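Local coordinates for protein MxaA (Stigmatella aurantiaca, PDB 4W4T) that probably reduces the carrier-bound myxalamid chain with NADPH, as the terminal reductase domain of a PKS-NRPS assembly line, and releases it as a primary alcohol, at residues G68-E73 / E104-W109; I83-R88 / P115-V120. All coordinates share one frame; numbering follows the deposited sequence.

Interaction 1: residues G68-E73 / E104-W109; sequences GAFLLE and ESYSLW
Leu108 sets its CD1 methyl squarely on the Phe70 ring, 3.6 Å from the centroid and only 8° off the ring normal, a CH-pi contact over one face. The same methyl reaches the helix backbone at Ala69 O (3.7 Å) and lies 3.8 Å from Ala69 CB, so one branch of the leucine is held between a ring and the helix surface. Its other branch, CD2, lies above the same side of the ring plane, displaced outward past the ring atoms CD2 and CE2, and runs on to Glu73, where CG stands 4.0 Å away. Glu73 meets Leu108 mainly through its aliphatic part: CG rests 3.6 Å from Leu108 O, and the chain bends at chi2, while its carboxylate pairs with Arg77. Tyr106 closes the far end, its CB 3.8 Å from Phe70 CZ and its CD2 3.7 Å from Ala69 CB; the two rings meet obliquely, planes at 37°. Phe70 has CG beside its own backbone N (chi1 -66°), which turns one side of the ring to Leu108 CD1 and, at CZ, to Tyr106 CB. A leucine in place of Phe70 would probably take the flat seat from under Leu108 CD1 and open a gap beside Tyr106. Behind these contacts, Ser107, at positive phi, ends helix 92-105 in a Schellman motif whose reversal delivers Leu108 to helix 66-78. Phe66, an NADPH-binding residue, meets both aromatic rings. With no hydrogen bond crossing it, the contact depends on shape and dispersion, joining the helix that starts at the cofactor site to the turn after helix 92-105.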
ATOM      1  N   GLY A  68     -18.406  -7.358 -15.254  1.00 18.67           N
ATOM      2  CA  GLY A  68     -18.293  -8.108 -16.498  1.00 19.28           C
ATOM      3  C   GLY A  68     -18.987  -9.460 -16.493  1.00 17.82           C
ATOM      4  O   GLY A  68     -19.561  -9.863 -17.499  1.00 17.36           O
ATOM      5  N   ALA A  69     -18.926 -10.164 -15.366  1.00 16.91           N
ATOM      6  CA  ALA A  69     -19.601 -11.454 -15.232  1.00 19.97           C
ATOM      7  C   ALA A  69     -21.109 -11.316 -15.444  1.00 21.33           C
ATOM      8  O   ALA A  69     -21.721 -12.091 -16.170  1.00 18.94           O
ATOM      9  CB  ALA A  69     -19.311 -12.063 -13.868  1.00 21.39           C
ATOM     10  N   PHE A  70     -21.706 -10.313 -14.805  1.00 20.67           N
ATOM     11  CA  PHE A  70     -23.143 -10.107 -14.893  1.00 21.26           C
ATOM     12  C   PHE A  70     -23.534  -9.596 -16.266  1.00 20.41           C
ATOM     13  O   PHE A  70     -24.540 -10.016 -16.830  1.00 19.04           O
ATOM     14  CB  PHE A  70     -23.607  -9.151 -13.780  1.00 19.71           C
ATOM     15  CG  PHE A  70     -23.452  -9.728 -12.410  1.00 19.61           C
ATOM     16  CD1 PHE A  70     -22.232  -9.681 -11.754  1.00 18.28           C
ATOM     17  CD2 PHE A  70     -24.519 -10.359 -11.791  1.00 22.06           C
ATOM     18  CE1 PHE A  70     -22.076 -10.235 -10.498  1.00 24.54           C
ATOM     19  CE2 PHE A  70     -24.382 -10.915 -10.535  1.00 20.24           C
ATOM     20  CZ  PHE A  70     -23.165 -10.853  -9.879  1.00 22.41           C
ATOM     21  N   LEU A  71     -22.713  -8.708 -16.821  1.00 18.91           N
ATOM     22  CA  LEU A  71     -22.919  -8.231 -18.179  1.00 18.26           C
ATOM     23  C   LEU A  71     -22.874  -9.400 -19.167  1.00 17.81           C
ATOM     24  O   LEU A  71     -23.693  -9.486 -20.077  1.00 19.44           O
ATOM     25  CB  LEU A  71     -21.857  -7.182 -18.528  1.00 19.80           C
ATOM     26  CG  LEU A  71     -22.089  -6.167 -19.644  1.00 24.53           C
ATOM     27  CD1 LEU A  71     -23.492  -5.571 -19.572  1.00 23.24           C
ATOM     28  CD2 LEU A  71     -21.030  -5.054 -19.529  1.00 23.42           C
ATOM     29  N   LEU A  72     -21.934 -10.313 -18.982  1.00 19.87           N
ATOM     30  CA  LEU A  72     -21.860 -11.449 -19.902  1.00 20.13           C
ATOM     31  C   LEU A  72     -23.122 -12.304 -19.802  1.00 21.21           C
ATOM     32  O   LEU A  72     -23.749 -12.633 -20.817  1.00 21.75           O
ATOM     33  CB  LEU A  72     -20.630 -12.295 -19.625  1.00 18.98           C
ATOM     34  CG  LEU A  72     -20.545 -13.564 -20.475  1.00 19.98           C
ATOM     35  CD1 LEU A  72     -20.718 -13.247 -21.958  1.00 18.39           C
ATOM     36  CD2 LEU A  72     -19.241 -14.290 -20.207  1.00 21.59           C
ATOM     37  N   GLU A  73     -23.509 -12.634 -18.577  1.00 21.48           N
ATOM     38  CA  GLU A  73     -24.652 -13.509 -18.375  1.00 22.09           C
ATOM     39  C   GLU A  73     -25.921 -12.819 -18.892  1.00 25.88           C
ATOM     40  O   GLU A  73     -26.770 -13.445 -19.546  1.00 27.39           O
ATOM     41  CB  GLU A  73     -24.742 -13.906 -16.898  1.00 25.97           C
ATOM     42  CG  GLU A  73     -25.715 -15.040 -16.590  1.00 30.72           C
ATOM     43  CD  GLU A  73     -27.136 -14.547 -16.442  1.00 32.98           C
ATOM     44  OE1 GLU A  73     -27.307 -13.323 -16.250  1.00 34.47           O
ATOM     45  OE2 GLU A  73     -28.076 -15.375 -16.512  1.00 32.15           O
ATOM     46  N   GLU A 104     -18.971 -18.694 -12.350  1.00 30.14           N
ATOM     47  CA  GLU A 104     -19.307 -19.671 -11.313  1.00 29.33           C
ATOM     48  C   GLU A 104     -19.207 -19.049  -9.920  1.00 30.29           C
ATOM     49  O   GLU A 104     -20.006 -19.352  -9.036  1.00 28.83           O
ATOM     50  CB  GLU A 104     -18.398 -20.907 -11.420  1.00 29.76           C
ATOM     51  CG  GLU A 104     -18.844 -21.920 -12.470  1.00 32.04           C
ATOM     52  CD  GLU A 104     -17.856 -23.072 -12.682  1.00 32.50           C
ATOM     53  OE1 GLU A 104     -16.709 -23.017 -12.186  1.00 33.35           O
ATOM     54  OE2 GLU A 104     -18.249 -24.051 -13.340  1.00 35.09           O
ATOM     55  N   SER A 105     -18.242 -18.153  -9.731  1.00 29.36           N
ATOM     56  CA  SER A 105     -18.022 -17.542  -8.431  1.00 30.51           C
ATOM     57  C   SER A 105     -19.183 -16.638  -8.008  1.00 29.69           C
ATOM     58  O   SER A 105     -19.346 -16.361  -6.820  1.00 32.44           O
ATOM     59  CB  SER A 105     -16.714 -16.751  -8.428  1.00 30.86           C
ATOM     60  OG  SER A 105     -16.808 -15.610  -9.259  1.00 32.42           O
ATOM     61  N   TYR A 106     -19.992 -16.200  -8.970  1.00 28.69           N
ATOM     62  CA  TYR A 106     -21.144 -15.345  -8.676  1.00 30.33           C
ATOM     63  C   TYR A 106     -22.456 -16.068  -8.929  1.00 28.84           C
ATOM     64  O   TYR A 106     -23.504 -15.439  -9.056  1.00 30.67           O
ATOM     65  CB  TYR A 106     -21.079 -14.055  -9.499  1.00 25.65           C
ATOM     66  CG  TYR A 106     -19.795 -13.305  -9.263  1.00 27.07           C
ATOM     67  CD1 TYR A 106     -19.463 -12.849  -7.989  1.00 26.56           C
ATOM     68  CD2 TYR A 106     -18.901 -13.071 -10.297  1.00 24.16           C
ATOM     69  CE1 TYR A 106     -18.277 -12.177  -7.756  1.00 26.47           C
ATOM     70  CE2 TYR A 106     -17.719 -12.395 -10.076  1.00 23.79           C
ATOM     71  CZ  TYR A 106     -17.407 -11.950  -8.805  1.00 26.69           C
ATOM     72  OH  TYR A 106     -16.225 -11.278  -8.583  1.00 24.33           O
ATOM     73  N   SER A 107     -22.382 -17.394  -9.005  1.00 29.05           N
ATOM     74  CA  SER A 107     -23.547 -18.237  -9.263  1.00 28.77           C
ATOM     75  C   SER A 107     -24.287 -17.854 -10.534  1.00 29.60           C
ATOM     76  O   SER A 107     -25.512 -17.926 -10.585  1.00 31.10           O
ATOM     77  CB  SER A 107     -24.507 -18.190  -8.069  1.00 32.27           C
ATOM     78  OG  SER A 107     -23.848 -18.646  -6.908  1.00 31.08           O
ATOM     79  N   LEU A 108     -23.534 -17.463 -11.563  1.00 27.89           N
ATOM     80  CA  LEU A 108     -24.117 -17.080 -12.840  1.00 27.70           C
ATOM     81  C   LEU A 108     -23.950 -18.147 -13.915  1.00 27.82           C
ATOM     82  O   LEU A 108     -24.557 -18.047 -14.981  1.00 29.61           O
ATOM     83  CB  LEU A 108     -23.495 -15.782 -13.345  1.00 28.92           C
ATOM     84  CG  LEU A 108     -23.772 -14.517 -12.533  1.00 26.20           C
ATOM     85  CD1 LEU A 108     -22.786 -13.430 -12.935  1.00 23.85           C
ATOM     86  CD2 LEU A 108     -25.206 -14.056 -12.756  1.00 26.83           C
ATOM     87  N   TRP A 109     -23.132 -19.159 -13.646  1.00 28.50           N
ATOM     88  CA  TRP A 109     -22.847 -20.150 -14.675  1.00 33.75           C
ATOM     89  C   TRP A 109     -23.939 -21.197 -14.859  1.00 35.62           C
ATOM     90  O   TRP A 109     -24.471 -21.748 -13.892  1.00 35.33           O
ATOM     91  CB  TRP A 109     -21.532 -20.868 -14.401  1.00 31.54           C
ATOM     92  CG  TRP A 109     -21.220 -21.819 -15.507  1.00 36.12           C
ATOM     93  CD1 TRP A 109     -21.322 -23.179 -15.478  1.00 37.30           C
ATOM     94  CD2 TRP A 109     -20.811 -21.474 -16.836  1.00 35.38           C
ATOM     95  NE1 TRP A 109     -20.981 -23.704 -16.703  1.00 37.55           N
ATOM     96  CE2 TRP A 109     -20.662 -22.677 -17.553  1.00 38.14           C
ATOM     97  CE3 TRP A 109     -20.544 -20.263 -17.483  1.00 33.96           C
ATOM     98  CZ2 TRP A 109     -20.257 -22.703 -18.883  1.00 38.39           C
ATOM     99  CZ3 TRP A 109     -20.147 -20.291 -18.804  1.00 35.09           C
ATOM    100  CH2 TRP A 109     -20.004 -21.503 -19.490  1.00 36.45           C
TER

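Interaction 2: residues I83-R88 / P115-V120; sequences IYCLVR and PRIVPV
Val118 O is gripped twice by the neighbouring strand: Cys85 N donates a hydrogen bond of 2.8 Å, and Tyr84 CA adds a CA-H...O contact at 3.1 Å. Val120 O repeats the pattern one step on, taking Val87 N and the CA-H of Leu86. Returning bonds run from Val118 N to Ile83 O and from Val120 N to Cys85 O, and the shortest of the five, Ile83 N to Arg116 O at 2.7 Å, starts the parallel pairing. Pro119 fits without loss of a bond, since its N lies at a position that does not face strand 83-87.

On one face of the sheet the Tyr84 ring lies alongside Val118, whose CB sits over the ring toward its rim and whose CG1 comes to 3.5 Å from Tyr84 CE2; Val120 CG2 meets the ring edge in plane, 3.7 Å from Tyr84 CD2. The valine torsions provide this fit: Val118 turns CG1 opposite its own N (chi1 -178°) and onto the ring. The Tyr84 hydroxyl bonds to Arg82. On the other face Cys85 SG touches Ile117 CG2 at 3.9 Å, and Val87 CG1 lies beside Pro119 CB at 3.8 Å. These side chains face helices 66-78 and 92-105. Arg116 folds back so that its guanidinium bonds Cys76 O, Thr79 O and Ala81 O, tying the strand approach to the end of helix 66-78 and the loop after it.

Main-chain bonds thus fix the register while apolar side chains pack on both faces, and the first strand leads straight into Arg88, an NADPH-binding residue.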
ATOM      1  N   ILE A  83     -20.983 -14.134 -28.160  1.00 23.02           N
ATOM      2  CA  ILE A  83     -20.293 -13.135 -27.350  1.00 24.05           C
ATOM      3  C   ILE A  83     -18.804 -13.432 -27.298  1.00 20.72           C
ATOM      4  O   ILE A  83     -18.358 -14.295 -26.544  1.00 22.99           O
ATOM      5  CB  ILE A  83     -20.837 -13.064 -25.893  1.00 22.81           C
ATOM      6  CG1 ILE A  83     -22.376 -13.085 -25.854  1.00 22.71           C
ATOM      7  CG2 ILE A  83     -20.259 -11.834 -25.171  1.00 21.09           C
ATOM      8  CD1 ILE A  83     -23.049 -11.912 -26.547  1.00 25.61           C
ATOM      9  N   TYR A  84     -18.040 -12.700 -28.101  1.00 21.05           N
ATOM     10  CA  TYR A  84     -16.590 -12.774 -28.055  1.00 22.08           C
ATOM     11  C   TYR A  84     -16.089 -12.080 -26.798  1.00 19.96           C
ATOM     12  O   TYR A  84     -16.439 -10.930 -26.557  1.00 20.60           O
ATOM     13  CB  TYR A  84     -15.973 -12.128 -29.295  1.00 19.82           C
ATOM     14  CG  TYR A  84     -16.206 -12.905 -30.573  1.00 25.33           C
ATOM     15  CD1 TYR A  84     -17.454 -12.927 -31.189  1.00 24.90           C
ATOM     16  CD2 TYR A  84     -15.170 -13.610 -31.168  1.00 27.88           C
ATOM     17  CE1 TYR A  84     -17.660 -13.644 -32.369  1.00 28.30           C
ATOM     18  CE2 TYR A  84     -15.365 -14.325 -32.341  1.00 31.31           C
ATOM     19  CZ  TYR A  84     -16.606 -14.340 -32.934  1.00 33.44           C
ATOM     20  OH  TYR A  84     -16.777 -15.054 -34.105  1.00 40.03           O
ATOM     21  N   CYS A  85     -15.272 -12.775 -26.017  1.00 17.76           N
ATOM     22  CA  CYS A  85     -14.762 -12.240 -24.761  1.00 19.88           C
ATOM     23  C   CYS A  85     -13.243 -12.140 -24.721  1.00 19.59           C
ATOM     24  O   CYS A  85     -12.552 -13.145 -24.693  1.00 21.95           O
ATOM     25  CB  CYS A  85     -15.235 -13.096 -23.591  1.00 18.71           C
ATOM     26  SG  CYS A  85     -17.016 -13.089 -23.393  1.00 22.76           S
ATOM     27  N   LEU A  86     -12.735 -10.918 -24.674  1.00 17.84           N
ATOM     28  CA  LEU A  86     -11.298 -10.701 -24.603  1.00 19.41           C
ATOM     29  C   LEU A  86     -10.773 -11.190 -23.255  1.00 22.19           C
ATOM     30  O   LEU A  86     -11.300 -10.813 -22.209  1.00 19.15           O
ATOM     31  CB  LEU A  86     -10.977  -9.217 -24.806  1.00 18.86           C
ATOM     32  CG  LEU A  86      -9.504  -8.862 -25.000  1.00 19.90           C
ATOM     33  CD1 LEU A  86      -9.047  -9.282 -26.390  1.00 20.21           C
ATOM     34  CD2 LEU A  86      -9.310  -7.376 -24.788  1.00 19.91           C
ATOM     35  N   VAL A  87      -9.748 -12.035 -23.271  1.00 17.07           N
ATOM     36  CA  VAL A  87      -9.236 -12.620 -22.044  1.00 19.55           C
ATOM     37  C   VAL A  87      -7.756 -12.969 -22.165  1.00 22.94           C
ATOM     38  O   VAL A  87      -7.322 -13.525 -23.176  1.00 21.14           O
ATOM     39  CB  VAL A  87     -10.047 -13.895 -21.656  1.00 23.09           C
ATOM     40  CG1 VAL A  87     -10.013 -14.927 -22.802  1.00 22.41           C
ATOM     41  CG2 VAL A  87      -9.535 -14.500 -20.360  1.00 22.14           C
ATOM     42  N   ARG A  88      -6.981 -12.622 -21.140  1.00 24.24           N
ATOM     43  CA  ARG A  88      -5.575 -13.016 -21.057  1.00 25.69           C
ATOM     44  C   ARG A  88      -5.453 -14.494 -20.730  1.00 27.63           C
ATOM     45  O   ARG A  88      -5.845 -14.927 -19.647  1.00 25.26           O
ATOM     46  CB  ARG A  88      -4.831 -12.215 -19.985  1.00 30.11           C
ATOM     47  CG  ARG A  88      -4.761 -10.722 -20.225  1.00 34.10           C
ATOM     48  CD  ARG A  88      -4.048  -9.998 -19.076  1.00 40.46           C
ATOM     49  NE  ARG A  88      -2.625 -10.320 -18.996  1.00 49.66           N
ATOM     50  CZ  ARG A  88      -2.062 -11.002 -18.004  1.00 60.73           C
ATOM     51  NH1 ARG A  88      -2.804 -11.445 -16.996  1.00 64.96           N
ATOM     52  NH2 ARG A  88      -0.756 -11.243 -18.019  1.00 62.92           N
ATOM     53  N   PRO A 115     -21.897 -22.516 -25.498  1.00 32.17           N
ATOM     54  CA  PRO A 115     -21.836 -22.310 -26.950  1.00 31.09           C
ATOM     55  C   PRO A 115     -21.789 -20.835 -27.353  1.00 32.41           C
ATOM     56  O   PRO A 115     -21.282 -20.514 -28.421  1.00 33.98           O
ATOM     57  CB  PRO A 115     -23.138 -22.946 -27.451  1.00 34.46           C
ATOM     58  CG  PRO A 115     -23.553 -23.880 -26.372  1.00 35.80           C
ATOM     59  CD  PRO A 115     -23.103 -23.266 -25.102  1.00 32.36           C
ATOM     60  N   ARG A 116     -22.300 -19.957 -26.493  1.00 29.69           N
ATOM     61  CA  ARG A 116     -22.463 -18.545 -26.833  1.00 28.91           C
ATOM     62  C   ARG A 116     -21.171 -17.724 -26.679  1.00 27.08           C
ATOM     63  O   ARG A 116     -21.046 -16.648 -27.266  1.00 27.60           O
ATOM     64  CB  ARG A 116     -23.565 -17.920 -25.963  1.00 29.37           C
ATOM     65  CG  ARG A 116     -24.948 -18.568 -26.093  1.00 27.41           C
ATOM     66  CD  ARG A 116     -25.657 -18.156 -27.363  1.00 27.76           C
ATOM     67  NE  ARG A 116     -25.753 -16.705 -27.492  1.00 30.35           N
ATOM     68  CZ  ARG A 116     -26.651 -15.948 -26.865  1.00 31.36           C
ATOM     69  NH1 ARG A 116     -27.553 -16.498 -26.060  1.00 28.82           N
ATOM     70  NH2 ARG A 116     -26.647 -14.633 -27.042  1.00 29.91           N
ATOM     71  N   ILE A 117     -20.226 -18.238 -25.895  1.00 24.49           N
ATOM     72  CA  ILE A 117     -19.019 -17.504 -25.512  1.00 26.30           C
ATOM     73  C   ILE A 117     -17.823 -17.901 -26.389  1.00 29.56           C
ATOM     74  O   ILE A 117     -17.546 -19.075 -26.552  1.00 29.70           O
ATOM     75  CB  ILE A 117     -18.648 -17.747 -24.043  1.00 29.93           C
ATOM     76  CG1 ILE A 117     -19.798 -17.368 -23.113  1.00 29.75           C
ATOM     77  CG2 ILE A 117     -17.395 -16.972 -23.682  1.00 25.44           C
ATOM     78  CD1 ILE A 117     -19.552 -17.765 -21.671  1.00 32.09           C
ATOM     79  N   VAL A 118     -17.145 -16.908 -26.945  1.00 25.62           N
ATOM     80  CA  VAL A 118     -15.956 -17.130 -27.740  1.00 28.04           C
ATOM     81  C   VAL A 118     -14.785 -16.358 -27.196  1.00 24.22           C
ATOM     82  O   VAL A 118     -14.710 -15.140 -27.431  1.00 24.45           O
ATOM     83  CB  VAL A 118     -16.185 -16.679 -29.211  1.00 28.08           C
ATOM     84  CG1 VAL A 118     -14.938 -16.964 -30.043  1.00 29.45           C
ATOM     85  CG2 VAL A 118     -17.404 -17.307 -29.782  1.00 31.47           C
ATOM     86  N   PRO A 119     -13.914 -17.032 -26.449  1.00 23.72           N
ATOM     87  CA  PRO A 119     -12.810 -16.246 -25.948  1.00 24.08           C
ATOM     88  C   PRO A 119     -11.894 -15.759 -27.076  1.00 26.13           C
ATOM     89  O   PRO A 119     -11.739 -16.419 -28.116  1.00 26.56           O
ATOM     90  CB  PRO A 119     -12.057 -17.194 -25.050  1.00 23.77           C
ATOM     91  CG  PRO A 119     -12.958 -18.248 -24.697  1.00 28.48           C
ATOM     92  CD  PRO A 119     -13.982 -18.349 -25.828  1.00 27.87           C
ATOM     93  N   VAL A 120     -11.352 -14.563 -26.883  1.00 23.00           N
ATOM     94  CA  VAL A 120     -10.358 -14.004 -27.767  1.00 23.99           C
ATOM     95  C   VAL A 120      -9.159 -13.768 -26.886  1.00 20.67           C
ATOM     96  O   VAL A 120      -9.236 -12.981 -25.951  1.00 20.00           O
ATOM     97  CB  VAL A 120     -10.872 -12.705 -28.440  1.00 22.79           C
ATOM     98  CG1 VAL A 120      -9.763 -12.069 -29.333  1.00 21.99           C
ATOM     99  CG2 VAL A 120     -12.123 -12.966 -29.252  1.00 23.50           C
TER

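Overall arrangement
The two interactions lie in the Rossmann-fold part of the reductase domain, their centres about 13 Å apart, and their segments alternate along the chain: 68-73, 83-88, 104-109, 115-120. Helix 66-78 precedes strand 82-87, and helix 92-105 links that strand to strand 117-121 as a beta-alpha-beta unit. Interaction 2 is within the parallel sheet; interaction 1 joins helix 66-78 to the turn that follows helix 92-105. They meet directly through Leu72, whose CD1 is 3.5 Å from Ile83 CG2, and through Trp109 against Ile117. Several NADPH-binding residues, Phe66 and Leu67 next to interaction 1 and Arg88 within interaction 2, thus stand on one continuous helix-and-sheet framework.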